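Local coordinates for RNA-binding protein RO60 (Deinococcus radiodurans, PDB 2NVO) that binds several small RNAs that accumulate during recovery from ultraviolet irradiation and contributes to the bacterium's resistance to that radiation, at residues D70-L75 against L103-L108; D124-V129 against A158-T163; E260-A265 against L275-N280; L367-S372 against L418-R423. All coordinates share one frame; numbering follows the deposited sequence.

Contact 1: residues D70-L75 against L103-L108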
loop_
_atom_site.group_PDB
_atom_site.type_symbol
_atom_site.label_atom_id
_atom_site.label_comp_id
_atom_site.label_asym_id
_atom_site.label_seq_id
_atom_site.Cartn_x
_atom_site.Cartn_y
_atom_site.Cartn_z
ATOM N N ASP A 70 -20.662 -13.079 -6.389
ATOM C CA ASP A 70 -21.639 -14.093 -5.998
ATOM C C ASP A 70 -21.038 -15.101 -5.037
ATOM O O ASP A 70 -21.662 -15.459 -4.032
ATOM C CB ASP A 70 -22.225 -14.797 -7.223
ATOM C CG ASP A 70 -23.031 -13.864 -8.096
ATOM O OD1 ASP A 70 -23.209 -12.695 -7.708
ATOM O OD2 ASP A 70 -23.487 -14.293 -9.177
ATOM N N PHE A 71 -19.819 -15.554 -5.323
ATOM C CA PHE A 71 -19.200 -16.523 -4.440
ATOM C C PHE A 71 -19.104 -15.986 -3.023
ATOM O O PHE A 71 -19.304 -16.720 -2.052
ATOM C CB PHE A 71 -17.806 -16.938 -4.899
ATOM C CG PHE A 71 -17.002 -17.552 -3.804
ATOM C CD1 PHE A 71 -17.131 -18.897 -3.509
ATOM C CD2 PHE A 71 -16.163 -16.777 -3.022
ATOM C CE1 PHE A 71 -16.415 -19.463 -2.472
ATOM C CE2 PHE A 71 -15.447 -17.339 -1.987
ATOM C CZ PHE A 71 -15.576 -18.687 -1.710
ATOM N N VAL A 72 -18.782 -14.704 -2.907
ATOM C CA VAL A 72 -18.607 -14.092 -1.599
ATOM C C VAL A 72 -19.921 -14.001 -0.813
ATOM O O VAL A 72 -19.962 -14.293 0.385
ATOM C CB VAL A 72 -17.949 -12.701 -1.720
ATOM C CG1 VAL A 72 -17.894 -12.011 -0.373
ATOM C CG2 VAL A 72 -16.558 -12.836 -2.319
ATOM N N ARG A 73 -20.991 -13.584 -1.476
ATOM C CA ARG A 73 -22.288 -13.490 -0.808
ATOM C C ARG A 73 -22.782 -14.877 -0.413
ATOM O O ARG A 73 -23.158 -15.118 0.734
ATOM C CB ARG A 73 -23.309 -12.806 -1.712
ATOM C CG ARG A 73 -23.069 -11.319 -1.876
ATOM C CD ARG A 73 -24.040 -10.713 -2.858
ATOM N NE ARG A 73 -23.704 -11.062 -4.231
ATOM C CZ ARG A 73 -22.997 -10.279 -5.040
ATOM N NH1 ARG A 73 -22.561 -9.099 -4.607
ATOM N NH2 ARG A 73 -22.721 -10.671 -6.277
ATOM N N GLU A 74 -22.762 -15.780 -1.386
ATOM C CA GLU A 74 -23.154 -17.172 -1.195
ATOM C C GLU A 74 -22.423 -17.816 -0.025
ATOM O O GLU A 74 -23.002 -18.593 0.728
ATOM C CB GLU A 74 -22.885 -17.953 -2.480
ATOM C CG GLU A 74 -22.477 -19.408 -2.277
ATOM C CD GLU A 74 -21.475 -19.869 -3.331
ATOM O OE1 GLU A 74 -20.258 -19.641 -3.137
ATOM O OE2 GLU A 74 -21.903 -20.455 -4.352
ATOM N N LEU A 75 -21.149 -17.485 0.132
ATOM C CA LEU A 75 -20.364 -18.044 1.216
ATOM C C LEU A 75 -20.795 -17.482 2.558
ATOM O O LEU A 75 -20.790 -18.189 3.559
ATOM C CB LEU A 75 -18.877 -17.780 1.008
ATOM C CG LEU A 75 -18.029 -18.133 2.229
ATOM C CD1 LEU A 75 -18.061 -19.640 2.477
ATOM C CD2 LEU A 75 -16.600 -17.647 2.048
ATOM N N LEU A 103 -13.500 -5.000 5.363
ATOM C CA LEU A 103 -14.594 -4.165 5.838
ATOM C C LEU A 103 -15.913 -4.534 5.167
ATOM O O LEU A 103 -16.948 -4.591 5.829
ATOM C CB LEU A 103 -14.278 -2.689 5.604
ATOM C CG LEU A 103 -13.102 -2.182 6.436
ATOM C CD1 LEU A 103 -12.732 -0.756 6.053
ATOM C CD2 LEU A 103 -13.449 -2.275 7.916
ATOM N N LEU A 104 -15.860 -4.807 3.862
ATOM C CA LEU A 104 -17.040 -5.166 3.081
ATOM C C LEU A 104 -17.573 -6.512 3.517
ATOM O O LEU A 104 -18.765 -6.673 3.730
ATOM C CB LEU A 104 -16.703 -5.224 1.588
ATOM C CG LEU A 104 -17.723 -5.901 0.667
ATOM C CD1 LEU A 104 -19.109 -5.255 0.814
ATOM C CD2 LEU A 104 -17.287 -5.874 -0.796
ATOM N N VAL A 105 -16.677 -7.481 3.642
ATOM C CA VAL A 105 -17.059 -8.815 4.078
ATOM C C VAL A 105 -17.675 -8.774 5.471
ATOM O O VAL A 105 -18.702 -9.401 5.721
ATOM C CB VAL A 105 -15.859 -9.771 4.058
ATOM C CG1 VAL A 105 -16.209 -11.053 4.773
ATOM C CG2 VAL A 105 -15.452 -10.069 2.610
ATOM N N LEU A 106 -17.051 -8.012 6.362
ATOM C CA LEU A 106 -17.544 -7.848 7.724
ATOM C C LEU A 106 -18.944 -7.254 7.740
ATOM O O LEU A 106 -19.811 -7.723 8.483
ATOM C CB LEU A 106 -16.597 -6.988 8.567
ATOM C CG LEU A 106 -16.853 -7.089 10.079
ATOM C CD1 LEU A 106 -16.365 -8.422 10.658
ATOM C CD2 LEU A 106 -16.208 -5.936 10.830
ATOM N N ALA A 107 -19.168 -6.228 6.922
ATOM C CA ALA A 107 -20.499 -5.667 6.775
ATOM C C ALA A 107 -21.502 -6.721 6.333
ATOM O O ALA A 107 -22.599 -6.796 6.886
ATOM C CB ALA A 107 -20.493 -4.486 5.803
ATOM N N LEU A 108 -21.138 -7.529 5.338
ATOM C CA LEU A 108 -22.051 -8.539 4.801
ATOM C C LEU A 108 -22.481 -9.531 5.880
ATOM O O LEU A 108 -23.662 -9.843 6.019
ATOM C CB LEU A 108 -21.422 -9.305 3.628
ATOM C CG LEU A 108 -21.233 -8.596 2.289
ATOM C CD1 LEU A 108 -20.295 -9.396 1.378
ATOM C CD2 LEU A 108 -22.580 -8.366 1.611
#

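Contact 2: residues D124-V129 against A158-T163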
loop_
_atom_site.group_PDB
_atom_site.type_symbol
_atom_site.label_atom_id
_atom_site.label_comp_id
_atom_site.label_asym_id
_atom_site.label_seq_id
_atom_site.Cartn_x
_atom_site.Cartn_y
_atom_site.Cartn_z
ATOM N N ASP A 124 -19.078 -7.601 17.048
ATOM C CA ASP A 124 -18.101 -7.611 18.137
ATOM C C ASP A 124 -16.668 -7.408 17.633
ATOM O O ASP A 124 -15.812 -6.907 18.365
ATOM C CB ASP A 124 -18.183 -8.915 18.939
ATOM C CG ASP A 124 -19.387 -8.959 19.876
ATOM O OD1 ASP A 124 -19.958 -7.884 20.188
ATOM O OD2 ASP A 124 -19.757 -10.078 20.301
ATOM N N ALA A 125 -16.415 -7.794 16.386
ATOM C CA ALA A 125 -15.093 -7.624 15.782
ATOM C C ALA A 125 -14.889 -6.242 15.154
ATOM O O ALA A 125 -13.756 -5.851 14.885
ATOM C CB ALA A 125 -14.834 -8.707 14.754
ATOM N N LEU A 126 -15.972 -5.499 14.928
ATOM C CA LEU A 126 -15.853 -4.193 14.277
ATOM C C LEU A 126 -14.790 -3.271 14.889
ATOM O O LEU A 126 -14.015 -2.651 14.164
ATOM C CB LEU A 126 -17.207 -3.476 14.198
ATOM C CG LEU A 126 -17.173 -2.201 13.353
ATOM C CD1 LEU A 126 -16.765 -2.519 11.904
ATOM C CD2 LEU A 126 -18.504 -1.481 13.373
ATOM N N PRO A 127 -14.744 -3.165 16.226
ATOM C CA PRO A 127 -13.739 -2.289 16.842
ATOM C C PRO A 127 -12.301 -2.667 16.473
ATOM O O PRO A 127 -11.436 -1.797 16.385
ATOM C CB PRO A 127 -13.972 -2.496 18.344
ATOM C CG PRO A 127 -15.394 -2.908 18.437
ATOM C CD PRO A 127 -15.655 -3.743 17.228
ATOM N N GLU A 128 -12.048 -3.952 16.254
ATOM C CA GLU A 128 -10.716 -4.392 15.860
ATOM C C GLU A 128 -10.453 -4.032 14.412
ATOM O O GLU A 128 -9.416 -3.449 14.082
ATOM C CB GLU A 128 -10.565 -5.904 16.025
ATOM C CG GLU A 128 -9.122 -6.373 15.915
ATOM C CD GLU A 128 -8.978 -7.898 15.926
ATOM O OE1 GLU A 128 -9.975 -8.607 16.185
ATOM O OE2 GLU A 128 -7.860 -8.387 15.666
ATOM N N VAL A 129 -11.410 -4.381 13.556
ATOM C CA VAL A 129 -11.229 -4.287 12.108
ATOM C C VAL A 129 -11.319 -2.856 11.596
ATOM O O VAL A 129 -10.572 -2.466 10.708
ATOM C CB VAL A 129 -12.236 -5.178 11.352
ATOM C CG1 VAL A 129 -12.140 -4.937 9.849
ATOM C CG2 VAL A 129 -11.995 -6.638 11.663
ATOM N N ALA A 158 -22.143 1.806 18.422
ATOM C CA ALA A 158 -21.871 2.449 19.708
ATOM C C ALA A 158 -20.680 1.796 20.405
ATOM O O ALA A 158 -19.851 2.475 21.006
ATOM C CB ALA A 158 -23.108 2.410 20.619
ATOM N N ASN A 159 -20.598 0.475 20.329
ATOM C CA ASN A 159 -19.507 -0.248 20.979
ATOM C C ASN A 159 -18.140 0.196 20.453
ATOM O O ASN A 159 -17.154 0.235 21.194
ATOM C CB ASN A 159 -19.698 -1.750 20.835
ATOM C CG ASN A 159 -18.629 -2.550 21.555
ATOM O OD1 ASN A 159 -18.338 -2.327 22.740
ATOM N ND2 ASN A 159 -18.035 -3.488 20.839
ATOM N N VAL A 160 -18.094 0.576 19.180
ATOM C CA VAL A 160 -16.867 1.083 18.590
ATOM C C VAL A 160 -16.371 2.330 19.317
ATOM O O VAL A 160 -15.191 2.425 19.653
ATOM C CB VAL A 160 -17.031 1.380 17.076
ATOM C CG1 VAL A 160 -15.785 2.064 16.538
ATOM C CG2 VAL A 160 -17.288 0.096 16.328
ATOM N N TYR A 161 -17.269 3.280 19.569
ATOM C CA TYR A 161 -16.890 4.521 20.241
ATOM C C TYR A 161 -16.642 4.321 21.734
ATOM O O TYR A 161 -15.757 4.944 22.315
ATOM C CB TYR A 161 -17.958 5.592 20.033
ATOM C CG TYR A 161 -18.126 5.999 18.585
ATOM C CD1 TYR A 161 -17.212 6.850 17.971
ATOM C CD2 TYR A 161 -19.200 5.535 17.837
ATOM C CE1 TYR A 161 -17.371 7.234 16.634
ATOM C CE2 TYR A 161 -19.366 5.902 16.514
ATOM C CZ TYR A 161 -18.445 6.744 15.918
ATOM O OH TYR A 161 -18.616 7.110 14.599
ATOM N N GLU A 162 -17.425 3.444 22.346
ATOM C CA GLU A 162 -17.311 3.205 23.787
ATOM C C GLU A 162 -16.039 2.439 24.152
ATOM O O GLU A 162 -15.612 2.436 25.314
ATOM C CB GLU A 162 -18.555 2.474 24.288
ATOM C CG GLU A 162 -19.799 3.347 24.272
ATOM C CD GLU A 162 -21.068 2.550 24.435
ATOM O OE1 GLU A 162 -20.972 1.308 24.482
ATOM O OE2 GLU A 162 -22.161 3.164 24.516
ATOM N N THR A 163 -15.435 1.798 23.156
ATOM C CA THR A 163 -14.226 1.001 23.366
ATOM C C THR A 163 -12.947 1.822 23.155
ATOM O O THR A 163 -11.861 1.433 23.586
ATOM C CB THR A 163 -14.214 -0.222 22.426
ATOM O OG1 THR A 163 -15.269 -1.114 22.794
ATOM C CG2 THR A 163 -12.891 -0.960 22.498
#

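Contact 3: residues E260-A265 against L275-N280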
loop_
_atom_site.group_PDB
_atom_site.type_symbol
_atom_site.label_atom_id
_atom_site.label_comp_id
_atom_site.label_asym_id
_atom_site.label_seq_id
_atom_site.Cartn_x
_atom_site.Cartn_y
_atom_site.Cartn_z
ATOM N N GLU A 260 8.356 27.827 8.246
ATOM C CA GLU A 260 8.296 27.519 9.675
ATOM C C GLU A 260 7.329 26.385 9.970
ATOM O O GLU A 260 7.498 25.646 10.943
ATOM C CB GLU A 260 7.934 28.762 10.497
ATOM C CG GLU A 260 8.839 29.952 10.227
ATOM C CD GLU A 260 10.307 29.566 10.194
ATOM O OE1 GLU A 260 10.720 28.706 11.007
ATOM O OE2 GLU A 260 11.046 30.123 9.354
ATOM N N VAL A 261 6.313 26.255 9.126
ATOM C CA VAL A 261 5.336 25.182 9.271
ATOM C C VAL A 261 5.953 23.839 8.891
ATOM O O VAL A 261 5.722 22.828 9.547
ATOM C CB VAL A 261 4.081 25.448 8.412
ATOM C CG1 VAL A 261 3.339 24.154 8.119
ATOM C CG2 VAL A 261 3.171 26.450 9.109
ATOM N N TYR A 262 6.750 23.833 7.831
ATOM C CA TYR A 262 7.401 22.600 7.406
ATOM C C TYR A 262 8.599 22.259 8.285
ATOM O O TYR A 262 8.760 21.115 8.711
ATOM C CB TYR A 262 7.747 22.642 5.914
ATOM C CG TYR A 262 6.602 22.087 5.110
ATOM C CD1 TYR A 262 6.255 20.744 5.223
ATOM C CD2 TYR A 262 5.831 22.900 4.297
ATOM C CE1 TYR A 262 5.202 20.217 4.525
ATOM C CE2 TYR A 262 4.761 22.375 3.585
ATOM C CZ TYR A 262 4.453 21.031 3.710
ATOM O OH TYR A 262 3.396 20.483 3.025
ATOM N N ARG A 263 9.418 23.266 8.560
ATOM C CA ARG A 263 10.469 23.159 9.561
ATOM C C ARG A 263 9.916 22.453 10.796
ATOM O O ARG A 263 10.505 21.499 11.310
ATOM C CB ARG A 263 10.956 24.559 9.932
ATOM C CG ARG A 263 12.309 24.606 10.607
ATOM C CD ARG A 263 12.919 25.975 10.420
ATOM N NE ARG A 263 13.481 26.157 9.082
ATOM C CZ ARG A 263 13.593 27.339 8.484
ATOM N NH1 ARG A 263 13.158 28.422 9.104
ATOM N NH2 ARG A 263 14.114 27.443 7.265
ATOM N N ALA A 264 8.756 22.914 11.246
ATOM C CA ALA A 264 8.135 22.378 12.448
ATOM C C ALA A 264 7.685 20.937 12.243
ATOM O O ALA A 264 7.767 20.118 13.154
ATOM C CB ALA A 264 6.963 23.256 12.873
ATOM N N ALA A 265 7.214 20.639 11.036
ATOM C CA ALA A 265 6.683 19.312 10.718
ATOM C C ALA A 265 7.772 18.234 10.684
ATOM O O ALA A 265 7.549 17.093 11.084
ATOM C CB ALA A 265 5.926 19.356 9.390
ATOM N N LEU A 275 10.417 11.189 3.505
ATOM C CA LEU A 275 10.619 10.736 2.132
ATOM C C LEU A 275 9.638 11.391 1.157
ATOM O O LEU A 275 10.035 11.864 0.088
ATOM C CB LEU A 275 10.539 9.216 2.053
ATOM C CG LEU A 275 11.790 8.542 2.607
ATOM C CD1 LEU A 275 11.574 7.040 2.787
ATOM C CD2 LEU A 275 12.954 8.827 1.699
ATOM N N ARG A 276 8.367 11.454 1.532
ATOM C CA ARG A 276 7.384 12.061 0.636
ATOM C C ARG A 276 7.303 13.578 0.730
ATOM O O ARG A 276 6.505 14.190 0.030
ATOM C CB ARG A 276 5.998 11.434 0.805
ATOM C CG ARG A 276 5.404 11.539 2.186
ATOM C CD ARG A 276 3.913 11.182 2.157
ATOM N NE ARG A 276 3.513 10.489 3.383
ATOM C CZ ARG A 276 3.011 11.089 4.460
ATOM N NH1 ARG A 276 2.821 12.406 4.469
ATOM N NH2 ARG A 276 2.689 10.365 5.529
ATOM N N ASN A 277 8.144 14.193 1.564
ATOM C CA ASN A 277 8.038 15.630 1.780
ATOM C C ASN A 277 9.260 16.458 1.391
ATOM O O ASN A 277 9.282 17.675 1.601
ATOM C CB ASN A 277 7.583 15.931 3.217
ATOM C CG ASN A 277 6.083 15.765 3.399
ATOM O OD1 ASN A 277 5.309 16.625 2.996
ATOM N ND2 ASN A 277 5.669 14.670 4.018
ATOM N N LEU A 278 10.265 15.808 0.811
ATOM C CA LEU A 278 11.459 16.503 0.362
ATOM C C LEU A 278 11.151 17.672 -0.598
ATOM O O LEU A 278 11.735 18.757 -0.494
ATOM C CB LEU A 278 12.448 15.514 -0.261
ATOM C CG LEU A 278 12.890 14.404 0.707
ATOM C CD1 LEU A 278 13.695 13.350 -0.025
ATOM C CD2 LEU A 278 13.717 14.993 1.868
ATOM N N GLY A 279 10.241 17.451 -1.541
ATOM C CA GLY A 279 9.877 18.500 -2.480
ATOM C C GLY A 279 9.206 19.666 -1.776
ATOM O O GLY A 279 9.539 20.832 -2.011
ATOM N N ASN A 280 8.259 19.346 -0.909
ATOM C CA ASN A 280 7.591 20.342 -0.082
ATOM C C ASN A 280 8.549 21.195 0.756
ATOM O O ASN A 280 8.198 22.301 1.170
ATOM C CB ASN A 280 6.571 19.657 0.834
ATOM C CG ASN A 280 5.267 19.324 0.118
ATOM O OD1 ASN A 280 4.965 19.889 -0.932
ATOM N ND2 ASN A 280 4.486 18.414 0.691
HETATM O O HOH W 1 2.837 17.776 3.121
#

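Contact 4: residues L367-S372 against L418-R423. With CA (calcium ion), chain B.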
loop_
_atom_site.group_PDB
_atom_site.type_symbol
_atom_site.label_atom_id
_atom_site.label_comp_id
_atom_site.label_asym_id
_atom_site.label_seq_id
_atom_site.Cartn_x
_atom_site.Cartn_y
_atom_site.Cartn_z
ATOM N N LEU A 367 13.495 -14.682 -13.036
ATOM C CA LEU A 367 12.882 -13.401 -13.429
ATOM C C LEU A 367 13.130 -13.249 -14.917
ATOM O O LEU A 367 14.264 -13.330 -15.363
ATOM C CB LEU A 367 13.506 -12.229 -12.656
ATOM C CG LEU A 367 12.836 -11.669 -11.395
ATOM C CD1 LEU A 367 12.580 -12.758 -10.369
ATOM C CD2 LEU A 367 13.655 -10.522 -10.794
ATOM N N ALA A 368 12.062 -13.103 -15.686
ATOM C CA ALA A 368 12.175 -12.953 -17.129
ATOM C C ALA A 368 11.731 -11.517 -17.466
ATOM O O ALA A 368 10.577 -11.162 -17.273
ATOM C CB ALA A 368 11.295 -13.964 -17.801
ATOM N N LEU A 369 12.685 -10.716 -17.917
ATOM C CA LEU A 369 12.489 -9.307 -18.192
ATOM C C LEU A 369 12.271 -9.061 -19.677
ATOM O O LEU A 369 13.034 -9.524 -20.515
ATOM C CB LEU A 369 13.728 -8.518 -17.759
ATOM C CG LEU A 369 13.868 -8.070 -16.314
ATOM C CD1 LEU A 369 13.291 -9.099 -15.347
ATOM C CD2 LEU A 369 15.297 -7.686 -15.971
ATOM N N ASP A 370 11.207 -8.330 -19.972
ATOM C CA ASP A 370 11.030 -7.676 -21.257
ATOM C C ASP A 370 12.203 -6.697 -21.400
ATOM O O ASP A 370 12.446 -5.863 -20.517
ATOM C CB ASP A 370 9.666 -6.949 -21.247
ATOM C CG ASP A 370 9.244 -6.434 -22.632
ATOM O OD1 ASP A 370 10.112 -5.943 -23.370
ATOM O OD2 ASP A 370 8.043 -6.518 -22.961
ATOM N N VAL A 371 12.958 -6.807 -22.485
ATOM C CA VAL A 371 14.138 -5.963 -22.690
ATOM C C VAL A 371 14.010 -5.061 -23.923
ATOM O O VAL A 371 14.994 -4.499 -24.382
ATOM C CB VAL A 371 15.447 -6.819 -22.829
ATOM C CG1 VAL A 371 15.744 -7.564 -21.527
ATOM C CG2 VAL A 371 15.341 -7.791 -23.999
ATOM N N SER A 372 12.805 -4.942 -24.456
ATOM C CA SER A 372 12.593 -4.141 -25.661
ATOM C C SER A 372 12.558 -2.652 -25.332
ATOM O O SER A 372 12.432 -2.269 -24.160
ATOM C CB SER A 372 11.293 -4.557 -26.333
ATOM O OG SER A 372 10.193 -4.333 -25.473
ATOM N N LEU A 418 20.574 -12.450 -18.617
ATOM C CA LEU A 418 20.923 -11.041 -18.750
ATOM C C LEU A 418 22.256 -10.790 -18.062
ATOM O O LEU A 418 22.918 -9.786 -18.304
ATOM C CB LEU A 418 19.823 -10.145 -18.149
ATOM C CG LEU A 418 18.745 -9.555 -19.067
ATOM C CD1 LEU A 418 18.531 -10.329 -20.365
ATOM C CD2 LEU A 418 17.411 -9.284 -18.342
ATOM N N GLY A 419 22.662 -11.721 -17.208
ATOM C CA GLY A 419 23.935 -11.595 -16.520
ATOM C C GLY A 419 23.939 -10.501 -15.472
ATOM O O GLY A 419 24.989 -9.970 -15.119
ATOM N N ILE A 420 22.761 -10.146 -14.968
ATOM C CA ILE A 420 22.689 -9.236 -13.839
ATOM C C ILE A 420 23.063 -9.975 -12.564
ATOM O O ILE A 420 22.605 -11.083 -12.325
ATOM C CB ILE A 420 21.289 -8.631 -13.671
ATOM C CG1 ILE A 420 20.921 -7.831 -14.921
ATOM C CG2 ILE A 420 21.247 -7.734 -12.445
ATOM C CD1 ILE A 420 19.435 -7.698 -15.136
ATOM N N THR A 421 23.888 -9.349 -11.731
ATOM C CA THR A 421 24.290 -9.969 -10.467
ATOM C C THR A 421 24.092 -9.006 -9.313
ATOM O O THR A 421 23.816 -7.811 -9.529
ATOM C CB THR A 421 25.769 -10.417 -10.507
ATOM O OG1 THR A 421 26.614 -9.289 -10.277
ATOM C CG2 THR A 421 26.098 -11.031 -11.857
ATOM N N PRO A 422 24.235 -9.516 -8.078
ATOM C CA PRO A 422 24.087 -8.701 -6.881
ATOM C C PRO A 422 25.142 -7.609 -6.831
ATOM O O PRO A 422 25.001 -6.673 -6.043
ATOM C CB PRO A 422 24.308 -9.701 -5.742
ATOM C CG PRO A 422 24.163 -11.044 -6.354
ATOM C CD PRO A 422 24.635 -10.897 -7.743
ATOM N N ARG A 423 26.169 -7.710 -7.668
ATOM C CA ARG A 423 27.212 -6.684 -7.714
ATOM C C ARG A 423 26.849 -5.511 -8.617
ATOM O O ARG A 423 27.496 -4.466 -8.586
ATOM C CB ARG A 423 28.553 -7.286 -8.140
ATOM C CG ARG A 423 29.305 -7.953 -6.992
ATOM C CD ARG A 423 30.319 -8.980 -7.472
ATOM N NE ARG A 423 29.670 -10.229 -7.855
ATOM C CZ ARG A 423 29.522 -10.631 -9.110
ATOM N NH1 ARG A 423 29.990 -9.878 -10.101
ATOM N NH2 ARG A 423 28.910 -11.779 -9.369
HETATM CA CA CA B . 7.870 -3.549 -26.240
HETATM O O HOH W 2 7.147 -4.335 -24.038
HETATM O O HOH W 3 7.989 -5.800 -27.252
#

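Contact 1: residues D70-L75 against L103-L108
Val72 reaches across from helix 70-78 with one methyl, CG1, and that methyl makes both of the close contacts with helix 100-112. On the far side it meets Leu108 CD1 at 4.0 Å and, a little more loosely, Val105 CG2 at 4.3 Å, the two partners lying one turn apart on the same helix. The torsion of Val72 explains the choice of branch: CG1 stands opposite the backbone N (chi1 174°), while CG2 is turned back beside that N and makes no close approach. Leu108 comes in differently. Its CG is swung to the side of its own N, opposite the carbonyl carbon (chi1 -72°), and the chain then runs out to CD1, so that the two side chains meet at about a right angle.

The backbones stay well apart, with Val72 CA and Val105 CA separated by 7.9 Å, and the closest contacts across the gap are between branched aliphatic groups. Packing of this kind joins neighbouring helices of the TROVE domain, a horseshoe of HEAT-like helical repeats. Helix 40-50 covers part of the same core, placing Phe47 and Leu48 against Val105, and Ala68 and Leu146 from loops lean on Leu108.

Beside the apolar patch, the guanidinium group of Arg73 folds back toward the start of its own helix. Its NH2 forms a salt bridge to Asp70 OD1 at 2.5 Å, with the carboxylate carbon in the plane of the guanidinium group and the oxygen approached nearly end-on; NH1 adds a weak bond to the carbonyl oxygen of Ala68.

Contact 2: residues D124-V129 against A158-T163
Pro127, Val160 and Asn159 bury the most surface where helix 116-129 meets helix 151-163. The pyrrolidine ring of Pro127 points at the other helix and presents CG, which lies 3.6 Å from Asn159 ND2 and 4.1 Å from Val160 CG2. Asn159 comes at the ring at about a right angle, its amide carried there by a CG set opposite the backbone N (chi1 -177°). The amide nitrogen simply packs on the ring carbon.

Val160 contributes one branch. CG2, which sits beside its own backbone N, fits between Pro127 and Leu126, and Leu126 CD2 touches it at 3.6 Å. Leu126 also brings CG to 3.8 Å of the same methyl, so the methyl meets both the branch point and one tip of the leucine, the two side chains crossing at a slant.

The two short helical segments approach to 8.7 Å between axes and cross at -53°. The backbones come nearest at Pro127 and Val160, with Pro127 CA 4.9 Å from Val160 CA. Pro127 has no amide hydrogen to give to the preceding turn, and the helix is kinked here. Farther along the partner helix, Thr163 OG1 turns back to the carbonyl oxygen of Asn159, 2.8 Å away.

Both helices belong to the HEAT-like array of the TROVE domain. Helix 133-143 lies between them in the chain and closes the apolar side, with Leu136 touching both Leu126 and Val160, while helix 100-112 packs on Leu126 through Leu106 and helix 184-191 backs Ala158 and Tyr161.

Contact 3: residues E260-A265 against L275-N280
Tyr262 and Asn280 mark the nearest approach of the two backbones, 7.8 Å between their CA atoms, where helix 259-266 packs against helix 271-283, the second of them kinked near Gly279 and Asn280. Both belong to the HEAT-like helical repeats of the TROVE domain, and the gap between them is filled largely by one tyrosine ring.

Asn280 lies over a face of that ring. Its CB stands 4.2 Å from the centroid of the Tyr262 ring, a CH-pi contact displaced toward the hydroxyl-bearing rim. With CG turned beside its backbone N (chi1 -80°), the asparagine carries its amide on past the phenol, the two planes inclined by 34°. Although Asn280 ND2 comes within 3.3 Å of Tyr262 OH, the angle is too poor for a hydrogen bond.

That nitrogen instead points at Asn277 OD1, 3.0 Å away and nearly straight at 164°, with the acceptor close to the amide plane of Asn280, while the nitrogen is tilted out of the carbonyl plane of Asn277. The other ends of both amides are held too: Asn280 OD1 accepts from Arg283, and Asn277 ND2 donates to the carbonyl oxygen of Trp273. Trp273 and Leu281 also touch the tyrosine.

A water at the edge of the ring, in its plane, completes the link between the helices: it lies 2.8 Å from Tyr262 OH and donates to Asn277 OD1 at 2.7 Å.

Contact 4: residues L367-S372 against L418-R423
Leu418 sends its side chain from the loop after strand 415-417 toward the end of strand 364-369, and most of the contact can be read by following it outward. Its CB and CG lead inward without a close partner in the other segment; the fork beyond CG does the touching. CD2 makes the closest contacts, 3.6 Å from Leu369 CD2 and 3.8 Å from Leu369 CB, so it sits against the root as well as the tip of that leucine. The same methyl reaches Val371 CG1 at 4.0 Å, and CD1 meets that valine carbon at 4.1 Å. Val371 and Leu418 lie side by side and run opposite ways, whereas Leu369 is crossed at a slant. Ile420 adds its CD1 beside Leu369 CD2.

Directly beyond this apolar patch the chain turns into the MIDAS-like metal site. Asp370 points away from Leu418, and its OD1 accepts from both the backbone N and the OG of Ser372; the first bond, at 3.1 Å, closes an Asx turn. Ser372 OG, placed between its backbone N and carbonyl carbon (chi1 61°), binds the calcium ion at 2.6 Å. Ser374 and Glu467 also bind the metal, and Asp370 OD2 takes a hydrogen bond from a water that is itself a calcium ligand.

In the VWFA-like domain, strand 364-369 runs between parallel strands 405-411 and 459-464. Helix 388-402 packs on Leu369 through Ser396 and on Ile420 through Leu400, while Thr408 of strand 405-411 supports Leu418.

Overall arrangement
Contacts 1 and 2 are neighbours in the helical array: their centres are 20 Å apart, and Leu103 CD2 meets Val129 CG1 at 3.5 Å where helices 100-112 and 116-129 follow each other. Contact 3 belongs to the same horseshoe but lies across the chain's centre from contact 1, with centres 42 Å apart and nearest atoms about 19 Å apart. Contact 4 lies in the VWFA-like domain that closes the horseshoe into a ring, and it alone includes a calcium ligand; its centre is 37 Å from that of contact 3 and 49 Å from that of contact 2. The positively charged central cavity of this ring is thought to bind single-stranded RNA.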